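Local structure of Agap007691-pb (Anopheles gambiae, 5C98) at residues A[55-60]-A[305-310]; A[166-171]-A[314-319]; A[49-54]-A[69-74]; A[106-111]-A[309-314]; A[59-64]-A[299-304]. The protein is of unknown function but belongs to the serpin family, many of whose members inhibit serine proteases. One frame throughout, in Å; residues are numbered along the deposited sequence.

All five interactions lie on the same side of the chain's centre, and three of them draw on the loop from D305 to N319. Interactions 1 and 5 share the start of helix 59-69, where the D306 and D64 carboxylates face backbone amides. Interactions 1 and 4 meet at V309 and F310 and are each held by a single beta bridge. Interaction 3 is the buried, largely apolar one. Its L50 touches L318 and its F53 packs on L169, both from interaction 2, where an asparagine amide holds the entry to a strand. Interaction 4 lies farthest out, about 31 Å from the chain's centre to its own, and adds waters and an arginine-histidine stack at the surface to its aromatic packing.

Interaction 1: residues A[55-60]-A[305-310]; sequences PLAGAA and DDLHVF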
# COMPACT_ATOMS: atom_id res chain seq x y z
N PRO A 55 19.87 -6.89 -7.24
CA PRO A 55 21.25 -7.39 -7.38
C PRO A 55 21.35 -8.74 -8.07
O PRO A 55 22.45 -9.10 -8.52
CB PRO A 55 21.74 -7.48 -5.92
CG PRO A 55 20.76 -6.68 -5.13
CD PRO A 55 19.48 -6.76 -5.83
N LEU A 56 20.26 -9.49 -8.16
CA LEU A 56 20.24 -10.82 -8.76
C LEU A 56 19.78 -10.79 -10.20
O LEU A 56 19.71 -11.84 -10.84
CB LEU A 56 19.27 -11.71 -7.96
CG LEU A 56 19.57 -11.72 -6.46
CD1 LEU A 56 18.85 -12.84 -5.77
CD2 LEU A 56 21.06 -11.82 -6.18
N ALA A 57 19.47 -9.62 -10.72
CA ALA A 57 18.76 -9.50 -11.98
C ALA A 57 19.74 -9.27 -13.12
O ALA A 57 20.77 -8.62 -12.96
CB ALA A 57 17.79 -8.31 -11.90
N GLY A 58 19.38 -9.80 -14.29
CA GLY A 58 20.14 -9.56 -15.50
C GLY A 58 19.86 -8.18 -16.05
O GLY A 58 19.13 -7.37 -15.47
N ALA A 59 20.45 -7.91 -17.21
CA ALA A 59 20.45 -6.55 -17.75
C ALA A 59 19.04 -6.04 -18.00
O ALA A 59 18.76 -4.86 -17.74
CB ALA A 59 21.23 -6.54 -19.05
N ALA A 60 18.16 -6.88 -18.55
CA ALA A 60 16.82 -6.42 -18.90
C ALA A 60 16.04 -5.96 -17.68
O ALA A 60 15.39 -4.91 -17.70
CB ALA A 60 16.04 -7.51 -19.64
N ASP A 305 13.05 -14.60 -17.93
CA ASP A 305 13.75 -15.38 -16.91
C ASP A 305 15.10 -14.73 -16.67
O ASP A 305 16.08 -14.98 -17.38
CB ASP A 305 13.88 -16.83 -17.34
CG ASP A 305 12.53 -17.51 -17.44
OD1 ASP A 305 11.84 -17.60 -16.40
OD2 ASP A 305 12.15 -17.95 -18.54
N ASP A 306 15.16 -13.86 -15.65
CA ASP A 306 16.29 -12.97 -15.48
C ASP A 306 16.87 -12.92 -14.07
O ASP A 306 17.89 -12.26 -13.89
CB ASP A 306 15.92 -11.55 -15.94
CG ASP A 306 17.08 -10.81 -16.61
OD1 ASP A 306 17.91 -11.43 -17.32
OD2 ASP A 306 17.15 -9.56 -16.44
N LEU A 307 16.30 -13.62 -13.09
CA LEU A 307 16.79 -13.55 -11.71
C LEU A 307 17.63 -14.76 -11.35
O LEU A 307 17.20 -15.91 -11.54
CB LEU A 307 15.63 -13.46 -10.72
CG LEU A 307 14.64 -12.34 -10.99
CD1 LEU A 307 13.52 -12.28 -9.95
CD2 LEU A 307 15.36 -11.01 -11.07
N HIS A 308 18.80 -14.50 -10.79
CA HIS A 308 19.71 -15.56 -10.36
C HIS A 308 19.42 -15.88 -8.90
O HIS A 308 19.93 -15.24 -7.99
CB HIS A 308 21.16 -15.14 -10.55
CG HIS A 308 22.13 -16.22 -10.21
ND1 HIS A 308 23.43 -15.94 -9.82
CD2 HIS A 308 22.01 -17.56 -10.19
CE1 HIS A 308 24.06 -17.07 -9.57
NE2 HIS A 308 23.22 -18.07 -9.79
N VAL A 309 18.58 -16.89 -8.69
CA VAL A 309 18.16 -17.31 -7.36
C VAL A 309 18.73 -18.67 -6.99
O VAL A 309 19.13 -18.88 -5.85
CB VAL A 309 16.63 -17.34 -7.29
CG1 VAL A 309 16.14 -17.96 -5.98
CG2 VAL A 309 16.09 -15.95 -7.51
N PHE A 310 18.76 -19.59 -7.95
CA PHE A 310 19.08 -20.98 -7.68
C PHE A 310 20.49 -21.37 -8.13
O PHE A 310 21.11 -20.74 -8.99
CB PHE A 310 18.04 -21.86 -8.37
CG PHE A 310 16.65 -21.60 -7.88
CD1 PHE A 310 16.28 -22.02 -6.61
CD2 PHE A 310 15.73 -20.88 -8.62
CE1 PHE A 310 15.04 -21.77 -6.11
CE2 PHE A 310 14.48 -20.63 -8.13
CZ PHE A 310 14.13 -21.07 -6.87
O HOH W 1 18.75 -9.67 -19.42
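A single antiparallel beta bridge, A57 with L307, joins the turn that leads into helix 59-69 to the loop after helix 300-303. Two backbone bonds frame this non-hydrogen-bonded pair: H308 N gives its hydrogen to L56 O at 2.8 Å and 166°, while G58 N reaches D306 O at 2.9 Å by a more bent path. Between them A57 CB rests on L307 CD2, 3.7 Å away, and L307 continues inward to F53 and L169. In the serpin fold the bridge joins the start of helix 59-69 to the loop before strand 320-328. L56 lays CD1 3.4 Å from H308 O and reaches F113, L116 and F117 of helix 111-119. At the other end, G58 is the N-cap residue of helix 59-69, and D306 brings its carboxylate up to that first turn. OD2 accepts from V61 N, and OD1 takes a hydrogen from water 1, which accepts from A60 N at 3.0 Å. A carboxylate placed at the positive end of a helix would be expected to favour its ionised form. H308, with CG anti to the backbone N (chi1 -176°), carries its ring toward D110 and R315.

Interaction 2: residues A[166-171]-A[314-319]; sequences CHKLML and GRTRLN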
# COMPACT_ATOMS: atom_id res chain seq x y z
N CYS A 166 5.67 -26.07 -12.17
CA CYS A 166 5.15 -25.25 -11.09
C CYS A 166 6.06 -24.05 -10.80
O CYS A 166 7.22 -23.99 -11.21
CB CYS A 166 4.96 -26.09 -9.84
SG CYS A 166 3.70 -27.38 -10.09
N HIS A 167 5.50 -23.09 -10.07
CA HIS A 167 6.23 -21.89 -9.71
C HIS A 167 7.46 -22.22 -8.88
O HIS A 167 7.47 -23.19 -8.12
CB HIS A 167 5.33 -20.99 -8.88
CG HIS A 167 4.20 -20.40 -9.64
ND1 HIS A 167 4.15 -20.38 -11.02
CD2 HIS A 167 3.08 -19.77 -9.21
CE1 HIS A 167 3.04 -19.77 -11.40
NE2 HIS A 167 2.37 -19.39 -10.33
N LYS A 168 8.51 -21.39 -9.03
CA LYS A 168 9.73 -21.52 -8.25
C LYS A 168 9.94 -20.42 -7.23
O LYS A 168 10.69 -20.63 -6.27
CB LYS A 168 10.96 -21.54 -9.17
CG LYS A 168 10.98 -22.68 -10.18
CD LYS A 168 12.24 -22.60 -11.04
CE LYS A 168 12.05 -23.24 -12.40
NZ LYS A 168 11.87 -24.71 -12.29
N LEU A 169 9.31 -19.25 -7.41
CA LEU A 169 9.68 -18.04 -6.67
C LEU A 169 8.48 -17.12 -6.61
O LEU A 169 7.96 -16.72 -7.66
CB LEU A 169 10.81 -17.32 -7.39
CG LEU A 169 11.30 -16.02 -6.77
CD1 LEU A 169 12.03 -16.28 -5.45
CD2 LEU A 169 12.25 -15.30 -7.73
N MET A 170 8.07 -16.74 -5.40
CA MET A 170 6.94 -15.83 -5.23
C MET A 170 7.22 -14.85 -4.11
O MET A 170 7.92 -15.18 -3.14
CB MET A 170 5.67 -16.58 -4.87
CG MET A 170 5.32 -17.66 -5.90
SD MET A 170 3.63 -18.27 -5.71
CE MET A 170 2.74 -16.91 -6.43
N LEU A 171 6.68 -13.65 -4.26
CA LEU A 171 6.94 -12.54 -3.35
C LEU A 171 5.63 -12.03 -2.79
O LEU A 171 4.61 -12.02 -3.48
CB LEU A 171 7.64 -11.39 -4.10
CG LEU A 171 8.02 -10.14 -3.30
CD1 LEU A 171 9.00 -10.46 -2.18
CD2 LEU A 171 8.59 -9.12 -4.27
N GLY A 314 19.17 -22.34 -13.62
CA GLY A 314 19.02 -21.26 -14.57
C GLY A 314 18.21 -20.10 -14.01
O GLY A 314 17.38 -20.25 -13.11
N ARG A 315 18.45 -18.92 -14.58
CA ARG A 315 17.73 -17.74 -14.13
C ARG A 315 16.23 -17.96 -14.24
O ARG A 315 15.75 -18.66 -15.13
CB ARG A 315 18.13 -16.52 -14.97
CG ARG A 315 19.46 -15.92 -14.59
CD ARG A 315 19.84 -14.75 -15.49
NE ARG A 315 21.21 -14.38 -15.23
CZ ARG A 315 21.62 -13.53 -14.30
NH1 ARG A 315 20.74 -12.85 -13.55
NH2 ARG A 315 22.92 -13.35 -14.14
N THR A 316 15.49 -17.34 -13.32
CA THR A 316 14.05 -17.53 -13.24
C THR A 316 13.35 -16.18 -13.21
O THR A 316 13.89 -15.18 -12.73
CB THR A 316 13.62 -18.34 -11.99
OG1 THR A 316 12.19 -18.47 -11.98
CG2 THR A 316 14.04 -17.67 -10.71
N ARG A 317 12.13 -16.15 -13.74
CA ARG A 317 11.26 -15.01 -13.54
C ARG A 317 10.65 -15.07 -12.14
O ARG A 317 10.67 -16.10 -11.47
CB ARG A 317 10.13 -15.02 -14.56
CG ARG A 317 9.22 -16.24 -14.42
CD ARG A 317 8.29 -16.42 -15.60
NE ARG A 317 9.03 -16.77 -16.81
CZ ARG A 317 8.55 -16.66 -18.04
NH1 ARG A 317 7.31 -16.20 -18.24
NH2 ARG A 317 9.29 -17.02 -19.09
N LEU A 318 10.12 -13.93 -11.71
CA LEU A 318 9.30 -13.90 -10.51
C LEU A 318 7.92 -14.38 -10.90
O LEU A 318 7.28 -13.79 -11.77
CB LEU A 318 9.28 -12.48 -9.97
CG LEU A 318 8.49 -12.26 -8.69
CD1 LEU A 318 8.91 -13.22 -7.58
CD2 LEU A 318 8.65 -10.78 -8.25
N ASN A 319 7.47 -15.48 -10.29
CA ASN A 319 6.21 -16.10 -10.72
C ASN A 319 4.96 -15.40 -10.21
O ASN A 319 3.89 -15.56 -10.81
CB ASN A 319 6.16 -17.58 -10.31
CG ASN A 319 7.23 -18.38 -10.97
OD1 ASN A 319 8.15 -18.86 -10.32
ND2 ASN A 319 7.15 -18.50 -12.30
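N319 meets H167 first through CB, which sits over one face of the imidazole, 3.7 Å from the ring centroid and 21° off its normal, a CH-pi contact displaced toward the ring's rim. The next atom, CG, lies anti to the carbonyl carbon, beside the backbone N (chi1 -63°), which places the amide along the imidazole: CG is 3.7 Å and ND2 3.8 Å from H167 ND1, and the planes are only 7° apart, so the two flat groups lie nearly parallel, with the side chains running antiparallel. At the tip, OD1 is gripped by two successive amides. L169 N approaches in the carbonyl plane on a lone pair at 3.2 Å, whereas K168 N, closer at 2.9 Å, comes from well above that plane. The residue's own backbone completes the clasp, N319 N donating to L169 O at 2.9 Å. These bonds stand where strands 169-177 and 320-328 begin to run parallel, the pair between which inhibitory serpins insert their reactive-centre loop. One residue earlier, L318 crosses L169 at about a right angle; its CD1 lies 3.8 Å from L169 CG and also rests on L171 CB, while the same side chain touches L50 of helix 43-51. T316 CG2 packs near L169 CD2, and T316 OG1 donates to the neighbouring R317 O at 2.9 Å. R317 itself leads away to a salt bridge with D305.

Interaction 3: residues A[49-54]-A[69-74]; sequences ALSMFY and FGLPED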
# COMPACT_ATOMS: atom_id res chain seq x y z
N ALA A 49 10.23 -4.07 -1.74
CA ALA A 49 10.31 -5.52 -1.75
C ALA A 49 10.92 -6.03 -3.05
O ALA A 49 11.83 -6.87 -3.05
CB ALA A 49 8.93 -6.14 -1.52
N LEU A 50 10.45 -5.53 -4.18
CA LEU A 50 10.97 -6.01 -5.45
C LEU A 50 12.44 -5.66 -5.61
O LEU A 50 13.19 -6.40 -6.26
CB LEU A 50 10.08 -5.45 -6.56
CG LEU A 50 10.17 -6.07 -7.95
CD1 LEU A 50 10.09 -7.59 -7.90
CD2 LEU A 50 9.07 -5.49 -8.82
N SER A 51 12.87 -4.55 -5.04
CA SER A 51 14.26 -4.10 -5.15
C SER A 51 15.24 -5.12 -4.59
O SER A 51 16.42 -5.09 -4.94
CB SER A 51 14.44 -2.79 -4.37
OG SER A 51 14.00 -1.68 -5.10
N MET A 52 14.79 -5.98 -3.66
CA MET A 52 15.68 -7.01 -3.12
C MET A 52 16.21 -7.90 -4.23
O MET A 52 17.30 -8.47 -4.10
CB MET A 52 14.94 -7.86 -2.08
CG MET A 52 14.40 -7.09 -0.91
SD MET A 52 13.86 -8.15 0.45
CE MET A 52 12.45 -8.96 -0.31
N PHE A 53 15.46 -8.06 -5.32
CA PHE A 53 15.92 -8.90 -6.42
C PHE A 53 16.82 -8.16 -7.40
O PHE A 53 17.41 -8.80 -8.27
CB PHE A 53 14.69 -9.47 -7.13
CG PHE A 53 13.89 -10.37 -6.27
CD1 PHE A 53 14.20 -11.71 -6.21
CD2 PHE A 53 12.89 -9.88 -5.44
CE1 PHE A 53 13.49 -12.57 -5.39
CE2 PHE A 53 12.18 -10.73 -4.60
CZ PHE A 53 12.48 -12.07 -4.58
N TYR A 54 16.94 -6.84 -7.30
CA TYR A 54 17.76 -6.09 -8.25
C TYR A 54 19.19 -6.58 -8.34
O TYR A 54 19.69 -6.70 -9.47
CB TYR A 54 17.71 -4.62 -7.85
CG TYR A 54 18.51 -3.64 -8.67
CD1 TYR A 54 18.19 -3.40 -10.00
CD2 TYR A 54 19.50 -2.87 -8.08
CE1 TYR A 54 18.87 -2.47 -10.73
CE2 TYR A 54 20.19 -1.94 -8.80
CZ TYR A 54 19.87 -1.73 -10.12
OH TYR A 54 20.55 -0.79 -10.86
N PHE A 69 11.80 2.60 -10.67
CA PHE A 69 12.03 2.97 -9.28
C PHE A 69 13.19 3.93 -9.09
O PHE A 69 13.40 4.39 -7.96
CB PHE A 69 12.34 1.71 -8.44
CG PHE A 69 11.33 0.59 -8.57
CD1 PHE A 69 9.96 0.84 -8.50
CD2 PHE A 69 11.76 -0.73 -8.76
CE1 PHE A 69 9.07 -0.19 -8.61
CE2 PHE A 69 10.88 -1.76 -8.90
CZ PHE A 69 9.50 -1.49 -8.81
N GLY A 70 13.97 4.22 -10.12
CA GLY A 70 15.13 5.08 -9.97
C GLY A 70 16.27 4.45 -9.19
O GLY A 70 17.07 5.18 -8.60
N LEU A 71 16.38 3.13 -9.19
CA LEU A 71 17.44 2.48 -8.42
C LEU A 71 18.82 2.88 -8.94
O LEU A 71 19.00 3.06 -10.15
CB LEU A 71 17.30 0.96 -8.53
CG LEU A 71 16.00 0.38 -8.03
CD1 LEU A 71 16.12 -1.14 -7.83
CD2 LEU A 71 15.51 1.04 -6.72
N PRO A 72 19.81 3.01 -8.05
CA PRO A 72 21.18 3.31 -8.50
C PRO A 72 21.74 2.23 -9.41
O PRO A 72 21.51 1.03 -9.22
CB PRO A 72 21.97 3.36 -7.18
CG PRO A 72 20.98 3.72 -6.16
CD PRO A 72 19.69 3.07 -6.59
N GLU A 73 22.53 2.67 -10.40
CA GLU A 73 23.30 1.73 -11.20
C GLU A 73 24.37 1.03 -10.38
O GLU A 73 24.81 -0.07 -10.74
CB GLU A 73 23.95 2.45 -12.38
CG GLU A 73 22.95 2.86 -13.43
CD GLU A 73 23.64 3.26 -14.73
OE1 GLU A 73 24.45 4.21 -14.71
OE2 GLU A 73 23.39 2.60 -15.76
N ASP A 74 24.84 1.66 -9.31
CA ASP A 74 25.77 1.06 -8.36
C ASP A 74 24.93 0.11 -7.52
O ASP A 74 24.19 0.55 -6.64
CB ASP A 74 26.37 2.17 -7.51
CG ASP A 74 27.26 1.68 -6.41
OD1 ASP A 74 27.34 0.47 -6.18
OD2 ASP A 74 27.91 2.55 -5.78
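The hydroxyl of Y54 serves two partners: OH donates to P72 O at 2.6 Å, approaching from above the carbonyl plane and 38° out of it, and it is also hydrogen-bonded to Q66 NE2 of helix 59-69. The contact belongs to the helical part of the serpin fold, where the end of helix 43-51 faces the connection between helices 59-69 and 75-89. A type I turn from S51 to Y54, closed by Y54 N on S51 O at 3.0 Å, brings the tyrosine round. With CG anti to the backbone N (chi1 178°), its ring extends along the connection, and CZ and CE2 each lie close to P72 O at the ring edge. L71 packs against one face of the ring. Its CD1 makes a CH-pi contact there, 3.8 Å from the ring centroid and 20° off the normal, with the methyl displaced toward CG. The two side chains run antiparallel, and F65 of helix 59-69 touches both. L71 also brushes S51, whose OG, in one of two conformers, is hydrogen-bonded to R47 O within its own helix. Farther along, again in one of two conformers and so less certainly, L50 meets F69 at about a right angle and at the edge of the phenyl ring, while F24 makes an edge-to-face contact with that ring. D74 closes the connection as N-cap of helix 75-89, its OD1 accepting from A77 N.

Interaction 4: residues A[106-111]-A[309-314]; sequences TLRLDS and VFHDSG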
# COMPACT_ATOMS: atom_id res chain seq x y z
N THR A 106 12.87 -27.87 -3.36
CA THR A 106 13.75 -28.89 -3.91
C THR A 106 14.91 -28.33 -4.71
O THR A 106 15.73 -29.12 -5.19
CB THR A 106 12.98 -29.87 -4.80
OG1 THR A 106 12.38 -29.16 -5.88
CG2 THR A 106 11.91 -30.66 -4.00
N LEU A 107 15.00 -27.01 -4.87
CA LEU A 107 16.07 -26.38 -5.64
C LEU A 107 17.06 -25.72 -4.68
O LEU A 107 16.69 -24.81 -3.94
CB LEU A 107 15.50 -25.34 -6.61
CG LEU A 107 14.52 -25.86 -7.67
CD1 LEU A 107 14.05 -24.71 -8.54
CD2 LEU A 107 15.18 -26.93 -8.51
N ARG A 108 18.32 -26.13 -4.76
CA ARG A 108 19.36 -25.47 -3.98
C ARG A 108 19.48 -24.01 -4.39
O ARG A 108 19.45 -23.67 -5.57
CB ARG A 108 20.68 -26.19 -4.20
CG ARG A 108 21.81 -25.68 -3.35
CD ARG A 108 23.06 -26.53 -3.54
NE ARG A 108 24.29 -25.75 -3.45
CZ ARG A 108 25.50 -26.24 -3.74
NH1 ARG A 108 25.62 -27.49 -4.15
NH2 ARG A 108 26.57 -25.47 -3.63
N LEU A 109 19.60 -23.15 -3.39
CA LEU A 109 19.74 -21.71 -3.60
C LEU A 109 21.18 -21.33 -3.92
O LEU A 109 22.13 -21.94 -3.45
CB LEU A 109 19.31 -20.96 -2.34
CG LEU A 109 17.82 -21.13 -1.97
CD1 LEU A 109 17.54 -20.52 -0.63
CD2 LEU A 109 16.95 -20.50 -3.05
N ASP A 110 21.32 -20.28 -4.72
CA ASP A 110 22.64 -19.73 -4.99
C ASP A 110 23.17 -19.02 -3.75
O ASP A 110 22.40 -18.45 -2.96
CB ASP A 110 22.58 -18.73 -6.14
CG ASP A 110 23.93 -18.08 -6.41
OD1 ASP A 110 24.82 -18.81 -6.84
OD2 ASP A 110 24.05 -16.86 -6.17
N SER A 111 24.49 -19.02 -3.61
CA SER A 111 25.13 -18.47 -2.42
C SER A 111 24.91 -16.97 -2.27
O SER A 111 24.82 -16.48 -1.14
CB SER A 111 26.62 -18.81 -2.43
OG SER A 111 27.21 -18.36 -3.64
N VAL A 309 18.58 -16.89 -8.69
CA VAL A 309 18.16 -17.31 -7.36
C VAL A 309 18.73 -18.67 -6.99
O VAL A 309 19.13 -18.88 -5.85
CB VAL A 309 16.63 -17.34 -7.29
CG1 VAL A 309 16.14 -17.96 -5.98
CG2 VAL A 309 16.09 -15.95 -7.51
N PHE A 310 18.76 -19.59 -7.95
CA PHE A 310 19.08 -20.98 -7.68
C PHE A 310 20.49 -21.37 -8.13
O PHE A 310 21.11 -20.74 -8.99
CB PHE A 310 18.04 -21.86 -8.37
CG PHE A 310 16.65 -21.60 -7.88
CD1 PHE A 310 16.28 -22.02 -6.61
CD2 PHE A 310 15.73 -20.88 -8.62
CE1 PHE A 310 15.04 -21.77 -6.11
CE2 PHE A 310 14.48 -20.63 -8.13
CZ PHE A 310 14.13 -21.07 -6.87
N HIS A 311 20.99 -22.43 -7.51
CA HIS A 311 22.34 -22.89 -7.76
C HIS A 311 22.51 -23.43 -9.18
O HIS A 311 23.45 -23.03 -9.89
CB HIS A 311 22.66 -23.98 -6.74
CG HIS A 311 23.97 -24.66 -6.99
ND1 HIS A 311 25.16 -24.02 -6.78
CD2 HIS A 311 24.27 -25.89 -7.46
CE1 HIS A 311 26.15 -24.84 -7.08
NE2 HIS A 311 25.64 -25.98 -7.50
N ASP A 312 21.65 -24.35 -9.60
CA ASP A 312 21.86 -25.05 -10.87
C ASP A 312 20.56 -25.29 -11.62
O ASP A 312 20.33 -26.38 -12.16
CB ASP A 312 22.57 -26.39 -10.63
CG ASP A 312 21.82 -27.28 -9.65
OD1 ASP A 312 20.63 -27.02 -9.39
OD2 ASP A 312 22.43 -28.23 -9.13
N SER A 313 19.69 -24.28 -11.69
CA SER A 313 18.48 -24.41 -12.48
C SER A 313 18.25 -23.29 -13.50
O SER A 313 17.24 -23.32 -14.20
CB SER A 313 17.25 -24.54 -11.57
OG SER A 313 17.00 -23.34 -10.88
N GLY A 314 19.17 -22.34 -13.62
CA GLY A 314 19.02 -21.26 -14.57
C GLY A 314 18.21 -20.10 -14.01
O GLY A 314 17.38 -20.25 -13.11
O HOH W 2 19.22 -25.16 -8.04
O HOH W 3 19.11 -28.06 -6.90
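F310 and L107 form the tight part of this contact. L107 CD1 stands over the centre of the phenyl ring, 3.8 Å from its centroid and only 5° off the normal, and L107 CB comes within 3.4 Å of F310 CD1. The opposite face is covered by V309 CG1, and R108 O lies in plane at the ring edge. Beside this ring a single beta bridge, L109 with F310, joins the loop before helix 111-119 to the loop that precedes strand 320-328 of the serpin fold. Its bonds are nearly straight: H311 N to R108 O, and D110 N to V309 O, both 2.8 Å. D110 N-caps the helix through OD2 and E112 N. The outer side is looser and wetter. Water 2 links R108 O to D312 N, and water 3 joins R108 N to D312 OD1. Farther out, R108 lays its guanidinium flat on the imidazole of H311, centres 3.6 Å apart and planes at 7°; with CG anti to the backbone N (chi1 -175°) and a bend at chi3, the arginine reaches across to the ring. A cation stacked so closely would tend to disfavour a second positive charge on H311, though the nearby D110 carboxylate may offset this.

Interaction 5: residues A[59-64]-A[299-304]; sequences AAVQED and GGVFEI
V61 meets V301 at the centre of the contact, where the first turn of helix 59-69 faces the short, weakly bonded helix 300-303. V61 CG1 lies anti to the backbone N (chi1 167°), which leaves CG2 to settle 3.6 Å from V301 CA, and the branches CG1 of V61 and CG2 of V301 come within 3.9 Å as the side chains pass at a slant. To one side, A60 CB touches I304 CD1 at 4.1 Å. D64, one turn beyond A60 and V61, sends OD2 to G300 N, a weak bond of 3.3 Å with a strongly bent angle of 123°. With no side chain on G300, OD2 also lies 3.4 Å from its CA. Water 4 carries the link one residue further, donating to D64 OD2 and accepting from V301 N, each at 2.8 Å. Next outward come the parts that hold the short helix. G300 O accepts from both E303 N and I304 N, V301 O takes a bond from L318 N, and F302 is set against K290 and L293 of helix 289-295. L307 packs on V301 from the following loop, which leads to strand 320-328 of the serpin fold. The amides and a bound water facing OD2 are consistent with a charged carboxylate.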
# COMPACT_ATOMS: atom_id res chain seq x y z
N ALA A 59 20.45 -7.91 -17.21
CA ALA A 59 20.45 -6.55 -17.75
C ALA A 59 19.04 -6.04 -18.00
O ALA A 59 18.76 -4.86 -17.74
CB ALA A 59 21.23 -6.54 -19.05
N ALA A 60 18.16 -6.88 -18.55
CA ALA A 60 16.82 -6.42 -18.90
C ALA A 60 16.04 -5.96 -17.68
O ALA A 60 15.39 -4.91 -17.70
CB ALA A 60 16.04 -7.51 -19.64
N VAL A 61 16.06 -6.76 -16.61
CA VAL A 61 15.31 -6.39 -15.41
C VAL A 61 16.00 -5.28 -14.64
O VAL A 61 15.33 -4.42 -14.05
CB VAL A 61 15.03 -7.63 -14.53
CG1 VAL A 61 14.53 -7.25 -13.12
CG2 VAL A 61 14.00 -8.50 -15.23
N GLN A 62 17.33 -5.26 -14.59
CA GLN A 62 17.98 -4.12 -13.95
C GLN A 62 17.58 -2.81 -14.62
O GLN A 62 17.33 -1.82 -13.93
CB GLN A 62 19.50 -4.30 -13.91
CG GLN A 62 19.91 -5.31 -12.87
CD GLN A 62 21.39 -5.32 -12.60
OE1 GLN A 62 22.20 -4.95 -13.45
NE2 GLN A 62 21.76 -5.77 -11.38
N GLU A 63 17.49 -2.79 -15.96
CA GLU A 63 17.05 -1.59 -16.65
C GLU A 63 15.63 -1.23 -16.24
O GLU A 63 15.34 -0.07 -15.92
CB GLU A 63 17.15 -1.80 -18.16
CG GLU A 63 16.79 -0.58 -18.98
CD GLU A 63 16.90 -0.85 -20.47
OE1 GLU A 63 15.93 -1.37 -21.05
OE2 GLU A 63 17.97 -0.57 -21.03
N ASP A 64 14.73 -2.21 -16.25
CA ASP A 64 13.36 -1.98 -15.82
C ASP A 64 13.31 -1.34 -14.44
O ASP A 64 12.51 -0.43 -14.19
CB ASP A 64 12.58 -3.29 -15.77
CG ASP A 64 11.88 -3.64 -17.07
OD1 ASP A 64 12.09 -2.98 -18.11
OD2 ASP A 64 11.10 -4.62 -17.05
N GLY A 299 6.60 -5.14 -16.73
CA GLY A 299 6.32 -6.55 -16.55
C GLY A 299 7.51 -7.45 -16.73
O GLY A 299 7.38 -8.64 -16.49
N GLY A 300 8.67 -6.89 -17.13
CA GLY A 300 9.81 -7.72 -17.52
C GLY A 300 10.22 -8.75 -16.48
O GLY A 300 10.53 -9.89 -16.84
N VAL A 301 10.27 -8.37 -15.20
CA VAL A 301 10.70 -9.31 -14.17
C VAL A 301 9.76 -10.50 -14.06
O VAL A 301 10.17 -11.56 -13.56
CB VAL A 301 10.83 -8.61 -12.81
CG1 VAL A 301 9.47 -8.22 -12.26
CG2 VAL A 301 11.60 -9.49 -11.82
N PHE A 302 8.52 -10.36 -14.52
CA PHE A 302 7.56 -11.45 -14.48
C PHE A 302 7.51 -12.22 -15.79
O PHE A 302 6.90 -13.29 -15.82
CB PHE A 302 6.16 -10.89 -14.14
CG PHE A 302 6.13 -10.02 -12.91
CD1 PHE A 302 6.17 -10.59 -11.66
CD2 PHE A 302 6.06 -8.65 -13.01
CE1 PHE A 302 6.15 -9.79 -10.52
CE2 PHE A 302 6.04 -7.85 -11.87
CZ PHE A 302 6.10 -8.42 -10.64
N GLU A 303 8.14 -11.71 -16.85
CA GLU A 303 7.98 -12.23 -18.21
C GLU A 303 9.29 -12.68 -18.84
O GLU A 303 9.25 -13.35 -19.88
CB GLU A 303 7.37 -11.16 -19.12
CG GLU A 303 5.98 -10.71 -18.71
CD GLU A 303 5.52 -9.49 -19.49
OE1 GLU A 303 6.20 -9.12 -20.47
OE2 GLU A 303 4.49 -8.90 -19.12
N ILE A 304 10.43 -12.31 -18.28
CA ILE A 304 11.74 -12.73 -18.75
C ILE A 304 12.40 -13.48 -17.61
O ILE A 304 12.35 -13.04 -16.46
CB ILE A 304 12.59 -11.51 -19.16
CG1 ILE A 304 11.91 -10.76 -20.31
CG2 ILE A 304 14.01 -11.92 -19.55
CD1 ILE A 304 12.46 -9.37 -20.57
O HOH W 4 10.21 -5.61 -14.55
O HOH W 5 9.29 -4.53 -18.84